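Local coordinates for beta-ketoacyl synthase (PDB 4CW4), which catalyses the condensation of acetyl-CoA with malonyl-ACP to acetoacetyl-ACP, the primer that starts bacterial fatty acid synthesis, at residues A48-A51 / V52-L56; G176-P179 / G180-Y183; D375-A378 / L379-G382; S442-A445 / N446-T449; S551-I554 / A555-L559. One frame throughout, in Å; residues are numbered along the deposited sequence. Where two conformers were deposited one is given.

Contact 1. Residues A48-A51 / V52-L56; sequences AGLA and VMMKL
Leu56 N donates back to Ala51 O over 2.9 Å, the 6-to-1 bond that closes the last turn of helix 40-53, with the donor in the carbonyl plane. Nested inside it is the 5-to-2 bond, from Lys55 N to Val52 O at 3.1 Å. Together with the positive phi of Lys55 (65°), this pair makes a Schellman motif, a common way for a helix to stop and let the chain turn off. Upstream of it the bonds are ordinary helical ones: Val52 N to Ala48 O, Met53 N to Gly49 O, and Met54 N to Leu50 O, the last at 2.9 Å.

Met54 lays its chain back over the preceding turn. It has CG anti to its carbonyl carbon (chi1 -64°) and a bend at chi3, which brings SD to 4.1 Å from Leu50 CB while CG passes 3.1 Å from Leu50 O. Met53 takes a similar course in one of its two conformers. Across the cap, Ala51 CB and Leu56 CB face each other at 4.4 Å, a hydrophobic touch of the kind that often accompanies a Schellman turn.

Helix 74-87 takes this apolar side, with Ile85 against Leu50 and Leu56, Ile77 against Ala51, and Tyr81 against Leu56. Tyr64 of strand 63-65 packs on Ala48 and Val52, and Pro174 meets Met54.

Contact 2. Residues G176-P179 / G180-Y183; sequences GFEP and GELY
The Phe177 ring meets Leu182 near CE1 and CZ, both of which lie 4.0 Å from Leu182 CD1; the methyl comes in obliquely, the two side chains crossing at about a right angle. Phe177 reaches forward because its CG stands anti to the backbone N (chi1 -177°), and its ring also meets that of Tyr18. The turn beneath is a short 3-10 segment in the loop between strand 169-171 and helix 190-204, part of the ketosynthase sequence region. Two bonds of i to i+3 spacing define it, Glu181 N to Glu178 O at 3.0 Å and Leu182 N to Pro179 O at 3.1 Å.

The flat carboxylates of Glu178 and Glu181 are turned 35° from one another. What touches is carbon, with Glu181 CD 3.6 Å from Glu178 CB. Glu178 OE2 and Glu181 OE2 stay 5.1 Å apart, so the like charges are close without being in contact. Tyr183 swings its ring toward Pro179 O, and its OH is hydrogen-bonded to His188 ND1. Met194 and Val197 of helix 190-204 pack against Pro179, and Val197 also against Leu182.

A water bridges the start of the turn, donating to Glu178 OE1 and accepting from Gly180 N, 2.9 Å from each.

Contact 3. Residues D375-A378 / L379-G382; sequences DELA and LRLG
Leu377 sets one methyl over the face of the Arg380 guanidinium: CD1 stands 3.7 Å above the plane, over its centre, with the nearest guanidinium atoms, CZ and NH1, each 3.8 Å from CD1. The leucine gets there with CG anti to the backbone N (chi1 -179°), while the arginine, also starting anti, bends at chi3 (-46°) and so brings its head back over the preceding turn. The two side chains approach at a slant. The same CD1 also meets Leu381 CD1 at 3.9 Å, again at a slant. One methyl is therefore shared between a neighbour three residues on and one four residues on, the two spacings that fall on one side of a helix.

The backbone below is that of helix 375-381. Leu379 N bonds Asp375 O at 3.0 Å, Arg380 N bonds Glu376 O, and Leu381 N bonds Leu377 O, with a weaker branch from the same N-H to Ala378 O. Gly382 leaves the helix with positive phi in a Schellman motif.

Asp375 binds Arg562, His563 and the backbone N of Leu9, and Met637 of the second subunit packs against it. Ala567 and Tyr571 of helix 565-590 pack on Leu379.

With a methyl over one face, the Arg380 guanidinium still makes a polar contact, NH1 being hydrogen-bonded to Asn216 O. Apolar cover and a polar anchor thus act on the same head, and together they probably limit how far it can move.

Contact 4. Residues S442-A445 / N446-T449; sequences STPA and NRVT
This is a helix N-cap: Thr443 holds the amides of Asn446 and Arg447 in the first turn of helix 444-461, which links strand 434-437 to the parallel strand 466-469 in a beta-alpha-beta unit of the thiolase-like ketosynthase fold. Thr443 OG1 accepts from Asn446 N at 2.8 Å with an N-H...O angle of 156°. The hydroxyl can do so because it sits between the backbone N and the carbonyl carbon (chi1 82°), which swings it over the start of the helix. Thr443 O is used as well, by Arg447 N at 3.0 Å. The hydroxyl and carbonyl oxygens of one residue thus hold two consecutive amide N-H groups of the first turn.

Two residues on, Ala445 O accepts twice from Thr449, from N at 2.9 Å and from OG1 at 2.8 Å. The hydroxyl donor lies above the carbonyl plane.

Arg447 crosses Pro444 at a slant, its chain extended from CG to NE. Pro444 CB lies 4.1 Å above one face of the guanidinium, toward its rim, and Pro444 CA is 3.9 Å from Arg447 NH1. Asp511 and Asn358 take the polar head, through a salt bridge to NE and a bond from NH1.

Asn446 ND2 is hydrogen-bonded to Glu450 OE1, and the asparagine side chain comes within about 3 Å of that of His439, predicted as catalytic. The capping bond on Asn446 N probably helps to position this asparagine beside His439, and the amino end of the helix may lend a partial positive field to the adjoining active site.

Contact 5. Residues S551-I554 / A555-L559; sequences SPRI and AEKML
Helix 552-563 starts with an N-cap directly after strand 543-550, and Ser551 is the capping residue. Its carbonyl O receives Ala555 N at 3.0 Å, while its OG accepts from Ile554 N at 3.2 Å with an N-H...O angle of 170°. The OG position between backbone N and carbonyl carbon (chi1 68°) turns the hydroxyl to the Ile554 amide. Pro552 follows the cap at a place where no amide N-H is needed, and its own O takes Glu556 N at 2.8 Å. The next two rungs, Lys557 N to Arg553 O and Met558 N to Ile554 O, complete a regular helical turn.

Arg553 and Lys557 run next to each other in the same direction. The touch is through carbon and nitrogen, Arg553 NH1 to Lys557 CD at 3.3 Å, the methylene coming obliquely to the guanidinium, and the two charged ends remain 4.4 Å apart from Arg553 NH1 to Lys557 NZ. Glu531 probably offsets this, forming a salt bridge with Arg553 NE and a hydrogen bond with Ser551 OG. Glu556 turns to Arg575 of helix 565-590 instead.

On the buried side Ile554 CG2 meets Met558 SD at 3.9 Å, the two side chains crossing at a slant. CG of Met558 passes 3.3 Å from Ile554 O on the way.

Around this buried side, Val425 and Ile424 of helix 409-425 pack on Ile554 and Met558, and Met637 of the second subunit reaches Met558 and Leu559. Separately, at the start of the helix, Phe494 of helix 482-496 touches Ser551 and Pro552.

In the fold
The five contacts follow one another along the chain and fall into two touching pairs and one isolated site. Contacts 1 and 2, centres about 13 Å apart, meet where Met53 O packs on Phe177 CB, so the end of helix 40-53 rests on the loop ahead of helix 190-204. Contacts 3 and 5, also about 13 Å apart between centres, touch through Asp375 and Leu379 against Leu559, joining helix 375-381 to helix 552-563; Met637 of the second subunit reaches both. Contact 4 stands alone beside His439, at least 35 Å in centre distance from every other contact, with the others lying away from the annotated active site.

Contact 1. Residues A48-A51 / V52-L56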
loop_
_atom_site.group_PDB
_atom_site.type_symbol
_atom_site.label_atom_id
_atom_site.label_comp_id
_atom_site.label_asym_id
_atom_site.label_seq_id
_atom_site.Cartn_x
_atom_site.Cartn_y
_atom_site.Cartn_z
ATOM N N ALA A 48 -7.362 1.194 36.719
ATOM C CA ALA A 48 -6.573 2.338 37.127
ATOM C C ALA A 48 -5.793 2.922 35.951
ATOM O O ALA A 48 -5.752 4.138 35.750
ATOM C CB ALA A 48 -5.630 1.952 38.252
ATOM N N GLY A 49 -5.180 2.065 35.151
ATOM C CA GLY A 49 -4.455 2.521 33.973
ATOM C C GLY A 49 -5.332 3.235 32.954
ATOM O O GLY A 49 -4.944 4.269 32.407
ATOM N N LEU A 50 -6.521 2.688 32.720
ATOM C CA LEU A 50 -7.501 3.340 31.850
ATOM C C LEU A 50 -7.918 4.682 32.434
ATOM O O LEU A 50 -8.014 5.664 31.712
ATOM C CB LEU A 50 -8.735 2.456 31.660
ATOM C CG LEU A 50 -8.552 1.346 30.627
ATOM C CD1 LEU A 50 -9.659 0.301 30.737
ATOM C CD2 LEU A 50 -8.518 1.940 29.225
ATOM N N ALA A 51 -8.184 4.719 33.738
ATOM C CA ALA A 51 -8.594 5.969 34.376
ATOM C C ALA A 51 -7.541 7.070 34.166
ATOM O O ALA A 51 -7.884 8.234 33.955
ATOM C CB ALA A 51 -8.873 5.749 35.866
ATOM N N VAL A 52 -6.257 6.716 34.241
ATOM C CA VAL A 52 -5.198 7.697 34.030
ATOM C C VAL A 52 -5.167 8.129 32.570
ATOM O O VAL A 52 -5.087 9.325 32.258
ATOM C CB VAL A 52 -3.823 7.141 34.455
ATOM C CG1 VAL A 52 -2.690 8.078 34.024
ATOM C CG2 VAL A 52 -3.790 6.930 35.960
ATOM N N MET A 53 -5.246 7.156 31.661
ATOM C CA MET A 53 -5.242 7.438 30.222
ATOM C C MET A 53 -6.366 8.390 29.840
ATOM O O MET A 53 -6.200 9.255 28.962
ATOM C CB MET A 53 -5.445 6.156 29.399
ATOM C CG MET A 53 -4.208 5.314 29.218
ATOM S SD MET A 53 -4.569 3.692 28.517
ATOM C CE MET A 53 -5.029 4.138 26.840
ATOM N N MET A 54 -7.514 8.191 30.484
ATOM C CA MET A 54 -8.744 8.908 30.148
ATOM C C MET A 54 -8.874 10.228 30.919
ATOM O O MET A 54 -9.854 10.957 30.745
ATOM C CB MET A 54 -9.936 7.999 30.456
ATOM C CG MET A 54 -9.942 6.729 29.573
ATOM S SD MET A 54 -11.055 5.419 30.064
ATOM C CE MET A 54 -12.620 6.062 29.498
ATOM N N LYS A 55 -7.889 10.528 31.757
ATOM C CA LYS A 55 -7.868 11.743 32.575
ATOM C C LYS A 55 -8.986 11.801 33.612
ATOM O O LYS A 55 -9.403 12.890 34.023
ATOM C CB LYS A 55 -7.934 13.006 31.708
ATOM C CG LYS A 55 -7.092 12.986 30.448
ATOM C CD LYS A 55 -5.623 13.154 30.718
ATOM C CE LYS A 55 -4.920 13.717 29.477
ATOM N NZ LYS A 55 -3.453 13.545 29.586
ATOM N N LEU A 56 -9.460 10.644 34.047
ATOM C CA LEU A 56 -10.481 10.570 35.085
ATOM C C LEU A 56 -9.865 10.664 36.481
ATOM O O LEU A 56 -10.505 11.128 37.426
ATOM C CB LEU A 56 -11.274 9.272 34.956
ATOM C CG LEU A 56 -12.151 9.184 33.709
ATOM C CD1 LEU A 56 -12.716 7.795 33.553
ATOM C CD2 LEU A 56 -13.287 10.225 33.755
#

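Contact 2. Residues G176-P179 / G180-Y183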
loop_
_atom_site.group_PDB
_atom_site.type_symbol
_atom_site.label_atom_id
_atom_site.label_comp_id
_atom_site.label_asym_id
_atom_site.label_seq_id
_atom_site.Cartn_x
_atom_site.Cartn_y
_atom_site.Cartn_z
ATOM N N GLY A 176 -10.690 10.664 26.134
ATOM C CA GLY A 176 -9.750 11.433 26.929
ATOM C C GLY A 176 -8.296 11.150 26.613
ATOM O O GLY A 176 -7.428 11.977 26.885
ATOM N N PHE A 177 -8.031 9.989 26.023
ATOM C CA PHE A 177 -6.689 9.639 25.603
ATOM C C PHE A 177 -6.416 10.257 24.245
ATOM O O PHE A 177 -7.165 10.028 23.294
ATOM C CB PHE A 177 -6.553 8.118 25.523
ATOM C CG PHE A 177 -5.170 7.654 25.166
ATOM C CD1 PHE A 177 -4.092 7.903 25.996
ATOM C CD2 PHE A 177 -4.945 6.985 23.985
ATOM C CE1 PHE A 177 -2.813 7.453 25.667
ATOM C CE2 PHE A 177 -3.681 6.546 23.642
ATOM C CZ PHE A 177 -2.621 6.781 24.475
ATOM N N GLU A 178 -5.359 11.048 24.156
ATOM C CA GLU A 178 -5.049 11.793 22.934
ATOM C C GLU A 178 -3.602 11.576 22.521
ATOM O O GLU A 178 -2.702 12.217 23.069
ATOM C CB GLU A 178 -5.304 13.289 23.129
ATOM C CG GLU A 178 -6.771 13.653 23.381
ATOM C CD GLU A 178 -7.582 13.800 22.110
ATOM O OE1 GLU A 178 -7.097 13.403 21.020
ATOM O OE2 GLU A 178 -8.718 14.323 22.203
ATOM N N PRO A 179 -3.368 10.689 21.533
ATOM C CA PRO A 179 -1.990 10.388 21.133
ATOM C C PRO A 179 -1.186 11.625 20.748
ATOM O O PRO A 179 -0.000 11.693 21.050
ATOM C CB PRO A 179 -2.173 9.465 19.935
ATOM C CG PRO A 179 -3.468 8.789 20.182
ATOM C CD PRO A 179 -4.336 9.863 20.787
ATOM N N GLY A 180 -1.829 12.604 20.118
ATOM C CA GLY A 180 -1.138 13.793 19.680
ATOM C C GLY A 180 -0.533 14.642 20.782
ATOM O O GLY A 180 0.388 15.420 20.520
ATOM N N GLU A 181 -1.046 14.513 22.005
ATOM C CA GLU A 181 -0.537 15.283 23.139
ATOM C C GLU A 181 0.734 14.682 23.721
ATOM O O GLU A 181 1.392 15.294 24.569
ATOM C CB GLU A 181 -1.596 15.371 24.241
ATOM C CG GLU A 181 -2.867 16.072 23.807
ATOM C CD GLU A 181 -3.936 16.077 24.892
ATOM O OE1 GLU A 181 -3.760 15.386 25.928
ATOM O OE2 GLU A 181 -4.956 16.767 24.700
ATOM N N LEU A 182 1.093 13.488 23.268
ATOM C CA LEU A 182 2.182 12.756 23.910
ATOM C C LEU A 182 3.566 13.003 23.334
ATOM O O LEU A 182 4.563 12.518 23.901
ATOM C CB LEU A 182 1.877 11.268 23.860
ATOM C CG LEU A 182 0.572 10.813 24.520
ATOM C CD1 LEU A 182 0.401 9.334 24.271
ATOM C CD2 LEU A 182 0.559 11.102 26.005
ATOM N N TYR A 183 3.633 13.728 22.215
ATOM C CA TYR A 183 4.906 14.030 21.559
ATOM C C TYR A 183 4.674 15.226 20.654
ATOM O O TYR A 183 3.539 15.710 20.548
ATOM C CB TYR A 183 5.455 12.808 20.772
ATOM C CG TYR A 183 4.750 12.578 19.452
ATOM C CD1 TYR A 183 3.511 11.944 19.389
ATOM C CD2 TYR A 183 5.325 12.996 18.266
ATOM C CE1 TYR A 183 2.880 11.765 18.201
ATOM C CE2 TYR A 183 4.691 12.831 17.083
ATOM C CZ TYR A 183 3.462 12.205 17.057
ATOM O OH TYR A 183 2.786 12.039 15.875
HETATM O O HOH W 1 -4.636 13.067 19.445
#

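Contact 3. Residues D375-A378 / L379-G382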
loop_
_atom_site.group_PDB
_atom_site.type_symbol
_atom_site.label_atom_id
_atom_site.label_comp_id
_atom_site.label_asym_id
_atom_site.label_seq_id
_atom_site.Cartn_x
_atom_site.Cartn_y
_atom_site.Cartn_z
ATOM N N ASP A 375 14.798 -17.005 16.799
ATOM C CA ASP A 375 14.962 -17.713 18.052
ATOM C C ASP A 375 16.361 -17.622 18.637
ATOM O O ASP A 375 16.524 -17.579 19.850
ATOM C CB ASP A 375 14.555 -19.187 17.909
ATOM C CG ASP A 375 15.369 -19.945 16.876
ATOM O OD1 ASP A 375 15.319 -19.584 15.689
ATOM O OD2 ASP A 375 15.992 -20.971 17.225
ATOM N N GLU A 376 17.368 -17.610 17.786
ATOM C CA GLU A 376 18.738 -17.573 18.273
ATOM C C GLU A 376 19.046 -16.224 18.925
ATOM O O GLU A 376 19.645 -16.166 20.003
ATOM C CB GLU A 376 19.686 -17.861 17.112
ATOM C CG GLU A 376 21.136 -17.980 17.491
ATOM C CD GLU A 376 21.963 -18.448 16.319
ATOM O OE1 GLU A 376 22.266 -17.623 15.430
ATOM O OE2 GLU A 376 22.294 -19.650 16.282
ATOM N N LEU A 377 18.637 -15.135 18.275
ATOM C CA LEU A 377 18.845 -13.813 18.841
ATOM C C LEU A 377 18.036 -13.649 20.139
ATOM O O LEU A 377 18.522 -13.070 21.115
ATOM C CB LEU A 377 18.452 -12.728 17.823
ATOM C CG LEU A 377 18.659 -11.295 18.306
ATOM C CD1 LEU A 377 20.138 -10.996 18.546
ATOM C CD2 LEU A 377 18.031 -10.298 17.348
ATOM N N ALA A 378 16.792 -14.122 20.149
ATOM C CA ALA A 378 15.966 -14.048 21.358
ATOM C C ALA A 378 16.667 -14.754 22.523
ATOM O O ALA A 378 16.730 -14.235 23.628
ATOM C CB ALA A 378 14.598 -14.650 21.106
ATOM N N LEU A 379 17.214 -15.921 22.230
ATOM C CA LEU A 379 17.928 -16.721 23.222
ATOM C C LEU A 379 19.122 -15.935 23.771
ATOM O O LEU A 379 19.330 -15.843 24.981
ATOM C CB LEU A 379 18.410 -18.028 22.573
ATOM C CG LEU A 379 18.894 -19.137 23.511
ATOM C CD1 LEU A 379 17.694 -19.909 24.089
ATOM C CD2 LEU A 379 19.865 -20.072 22.787
ATOM N N ARG A 380 19.900 -15.367 22.854
ATOM C CA ARG A 380 21.076 -14.586 23.202
ATOM C C ARG A 380 20.758 -13.388 24.107
ATOM O O ARG A 380 21.510 -13.091 25.029
ATOM C CB ARG A 380 21.795 -14.096 21.932
ATOM C CG ARG A 380 23.168 -13.536 22.219
ATOM C CD ARG A 380 23.708 -12.641 21.127
ATOM N NE ARG A 380 23.550 -13.195 19.796
ATOM C CZ ARG A 380 23.638 -12.472 18.681
ATOM N NH1 ARG A 380 23.902 -11.174 18.738
ATOM N NH2 ARG A 380 23.462 -13.048 17.507
ATOM N N LEU A 381 19.641 -12.715 23.848
ATOM C CA LEU A 381 19.330 -11.462 24.529
ATOM C C LEU A 381 18.464 -11.644 25.751
ATOM O O LEU A 381 18.230 -10.682 26.478
ATOM C CB LEU A 381 18.610 -10.492 23.598
ATOM C CG LEU A 381 19.372 -10.055 22.354
ATOM C CD1 LEU A 381 18.536 -9.039 21.578
ATOM C CD2 LEU A 381 20.732 -9.491 22.711
ATOM N N GLY A 382 17.990 -12.862 25.995
ATOM C CA GLY A 382 17.051 -13.063 27.085
ATOM C C GLY A 382 15.680 -12.430 26.804
ATOM O O GLY A 382 14.964 -12.042 27.745
#

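Contact 4. Residues S442-A445 / N446-T449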
loop_
_atom_site.group_PDB
_atom_site.type_symbol
_atom_site.label_atom_id
_atom_site.label_comp_id
_atom_site.label_asym_id
_atom_site.label_seq_id
_atom_site.Cartn_x
_atom_site.Cartn_y
_atom_site.Cartn_z
ATOM N N SER A 442 -19.320 -9.019 11.617
ATOM C CA SER A 442 -20.696 -8.625 11.958
ATOM C C SER A 442 -21.544 -8.313 10.730
ATOM O O SER A 442 -22.306 -7.346 10.735
ATOM C CB SER A 442 -20.744 -7.450 12.940
ATOM O OG SER A 442 -22.025 -7.340 13.560
ATOM N N THR A 443 -21.461 -9.166 9.716
ATOM C CA THR A 443 -22.334 -9.032 8.554
ATOM C C THR A 443 -23.079 -10.326 8.275
ATOM O O THR A 443 -22.598 -11.415 8.599
ATOM C CB THR A 443 -21.558 -8.607 7.286
ATOM O OG1 THR A 443 -20.964 -9.762 6.691
ATOM C CG2 THR A 443 -20.460 -7.579 7.620
ATOM N N PRO A 444 -24.270 -10.220 7.660
ATOM C CA PRO A 444 -25.017 -11.440 7.339
ATOM C C PRO A 444 -24.258 -12.371 6.398
ATOM O O PRO A 444 -24.323 -13.591 6.547
ATOM C CB PRO A 444 -26.290 -10.896 6.678
ATOM C CG PRO A 444 -26.497 -9.586 7.344
ATOM C CD PRO A 444 -25.117 -9.025 7.532
ATOM N N ALA A 445 -23.542 -11.800 5.438
ATOM C CA ALA A 445 -22.725 -12.612 4.543
ATOM C C ALA A 445 -21.584 -13.288 5.291
ATOM O O ALA A 445 -21.305 -14.467 5.057
ATOM C CB ALA A 445 -22.159 -11.774 3.400
ATOM N N ASN A 446 -20.914 -12.559 6.174
ATOM C CA ASN A 446 -19.754 -13.131 6.838
ATOM C C ASN A 446 -20.151 -14.251 7.790
ATOM O O ASN A 446 -19.474 -15.275 7.875
ATOM C CB ASN A 446 -18.922 -12.113 7.617
ATOM C CG ASN A 446 -17.650 -12.748 8.156
ATOM O OD1 ASN A 446 -16.711 -12.987 7.403
ATOM N ND2 ASN A 446 -17.640 -13.085 9.432
ATOM N N ARG A 447 -21.235 -14.073 8.520
ATOM C CA ARG A 447 -21.544 -15.066 9.552
ATOM C C ARG A 447 -21.826 -16.422 8.931
ATOM O O ARG A 447 -21.461 -17.443 9.487
ATOM C CB ARG A 447 -22.703 -14.590 10.445
ATOM C CG ARG A 447 -24.068 -14.627 9.792
ATOM C CD ARG A 447 -25.118 -13.933 10.650
ATOM N NE ARG A 447 -26.470 -14.212 10.160
ATOM C CZ ARG A 447 -27.477 -13.343 10.090
ATOM N NH1 ARG A 447 -27.325 -12.087 10.464
ATOM N NH2 ARG A 447 -28.645 -13.743 9.639
ATOM N N VAL A 448 -22.451 -16.414 7.756
ATOM C CA VAL A 448 -22.715 -17.656 7.028
ATOM C C VAL A 448 -21.444 -18.171 6.326
ATOM O O VAL A 448 -21.024 -19.316 6.544
ATOM C CB VAL A 448 -23.865 -17.475 6.002
ATOM C CG1 VAL A 448 -23.999 -18.707 5.096
ATOM C CG2 VAL A 448 -25.165 -17.206 6.727
ATOM N N THR A 449 -20.839 -17.330 5.486
ATOM C CA THR A 449 -19.705 -17.805 4.696
ATOM C C THR A 449 -18.490 -18.198 5.540
ATOM O O THR A 449 -17.837 -19.193 5.245
ATOM C CB THR A 449 -19.267 -16.798 3.616
ATOM O OG1 THR A 449 -18.897 -15.542 4.208
ATOM C CG2 THR A 449 -20.362 -16.591 2.653
#

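Contact 5. Residues S551-I554 / A555-L559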
loop_
_atom_site.group_PDB
_atom_site.type_symbol
_atom_site.label_atom_id
_atom_site.label_comp_id
_atom_site.label_asym_id
_atom_site.label_seq_id
_atom_site.Cartn_x
_atom_site.Cartn_y
_atom_site.Cartn_z
ATOM N N SER A 551 1.648 -20.863 21.238
ATOM C CA SER A 551 1.768 -20.324 22.577
ATOM C C SER A 551 3.220 -20.235 23.036
ATOM O O SER A 551 4.097 -20.921 22.497
ATOM C CB SER A 551 1.034 -21.239 23.576
ATOM O OG SER A 551 1.726 -22.473 23.670
ATOM N N PRO A 552 3.458 -19.454 24.104
ATOM C CA PRO A 552 4.778 -19.502 24.736
ATOM C C PRO A 552 5.220 -20.910 25.143
ATOM O O PRO A 552 6.400 -21.232 24.974
ATOM C CB PRO A 552 4.613 -18.597 25.947
ATOM C CG PRO A 552 3.589 -17.611 25.520
ATOM C CD PRO A 552 2.621 -18.381 24.673
ATOM N N ARG A 553 4.315 -21.734 25.661
ATOM C CA ARG A 553 4.718 -23.071 26.079
ATOM C C ARG A 553 5.274 -23.871 24.910
ATOM O O ARG A 553 6.304 -24.527 25.043
ATOM C CB ARG A 553 3.561 -23.858 26.692
ATOM C CG ARG A 553 4.013 -25.196 27.272
ATOM C CD ARG A 553 2.875 -25.968 27.920
ATOM N NE ARG A 553 2.114 -26.710 26.917
ATOM C CZ ARG A 553 2.539 -27.819 26.324
ATOM N NH1 ARG A 553 3.730 -28.330 26.625
ATOM N NH2 ARG A 553 1.770 -28.418 25.419
ATOM N N ILE A 554 4.579 -23.837 23.781
ATOM C CA ILE A 554 5.023 -24.572 22.604
ATOM C C ILE A 554 6.353 -24.015 22.108
ATOM O O ILE A 554 7.277 -24.757 21.814
ATOM C CB ILE A 554 3.958 -24.542 21.494
ATOM C CG1 ILE A 554 2.674 -25.243 21.978
ATOM C CG2 ILE A 554 4.492 -25.142 20.182
ATOM C CD1 ILE A 554 2.789 -26.722 22.210
ATOM N N ALA A 555 6.444 -22.697 22.027
ATOM C CA ALA A 555 7.651 -22.051 21.542
ATOM C C ALA A 555 8.844 -22.381 22.445
ATOM O O ALA A 555 9.933 -22.662 21.953
ATOM C CB ALA A 555 7.435 -20.541 21.463
ATOM N N GLU A 556 8.643 -22.373 23.759
ATOM C CA GLU A 556 9.712 -22.717 24.679
ATOM C C GLU A 556 10.159 -24.161 24.534
ATOM O O GLU A 556 11.350 -24.436 24.568
ATOM C CB GLU A 556 9.290 -22.433 26.116
ATOM C CG GLU A 556 9.316 -20.935 26.421
ATOM C CD GLU A 556 9.058 -20.608 27.867
ATOM O OE1 GLU A 556 8.909 -21.538 28.699
ATOM O OE2 GLU A 556 8.989 -19.399 28.169
ATOM N N LYS A 557 9.221 -25.083 24.363
ATOM C CA LYS A 557 9.597 -26.478 24.109
ATOM C C LYS A 557 10.490 -26.553 22.863
ATOM O O LYS A 557 11.497 -27.244 22.845
ATOM C CB LYS A 557 8.366 -27.341 23.856
ATOM C CG LYS A 557 7.610 -27.784 25.082
ATOM C CD LYS A 557 6.425 -28.697 24.716
ATOM C CE LYS A 557 6.867 -29.898 23.875
ATOM N NZ LYS A 557 5.780 -30.904 23.676
ATOM N N MET A 558 10.115 -25.828 21.818
ATOM C CA MET A 558 10.875 -25.827 20.587
ATOM C C MET A 558 12.282 -25.256 20.771
ATOM O O MET A 558 13.242 -25.841 20.281
ATOM C CB MET A 558 10.089 -25.077 19.499
ATOM C CG MET A 558 8.827 -25.827 19.081
ATOM S SD MET A 558 7.708 -24.900 18.001
ATOM C CE MET A 558 8.573 -25.025 16.423
ATOM N N LEU A 559 12.420 -24.144 21.484
ATOM C CA LEU A 559 13.749 -23.553 21.708
ATOM C C LEU A 559 14.620 -24.461 22.572
ATOM O O LEU A 559 15.837 -24.595 22.326
ATOM C CB LEU A 559 13.639 -22.153 22.336
ATOM C CG LEU A 559 13.686 -20.997 21.316
ATOM C CD1 LEU A 559 12.404 -20.955 20.495
ATOM C CD2 LEU A 559 13.953 -19.676 22.006
#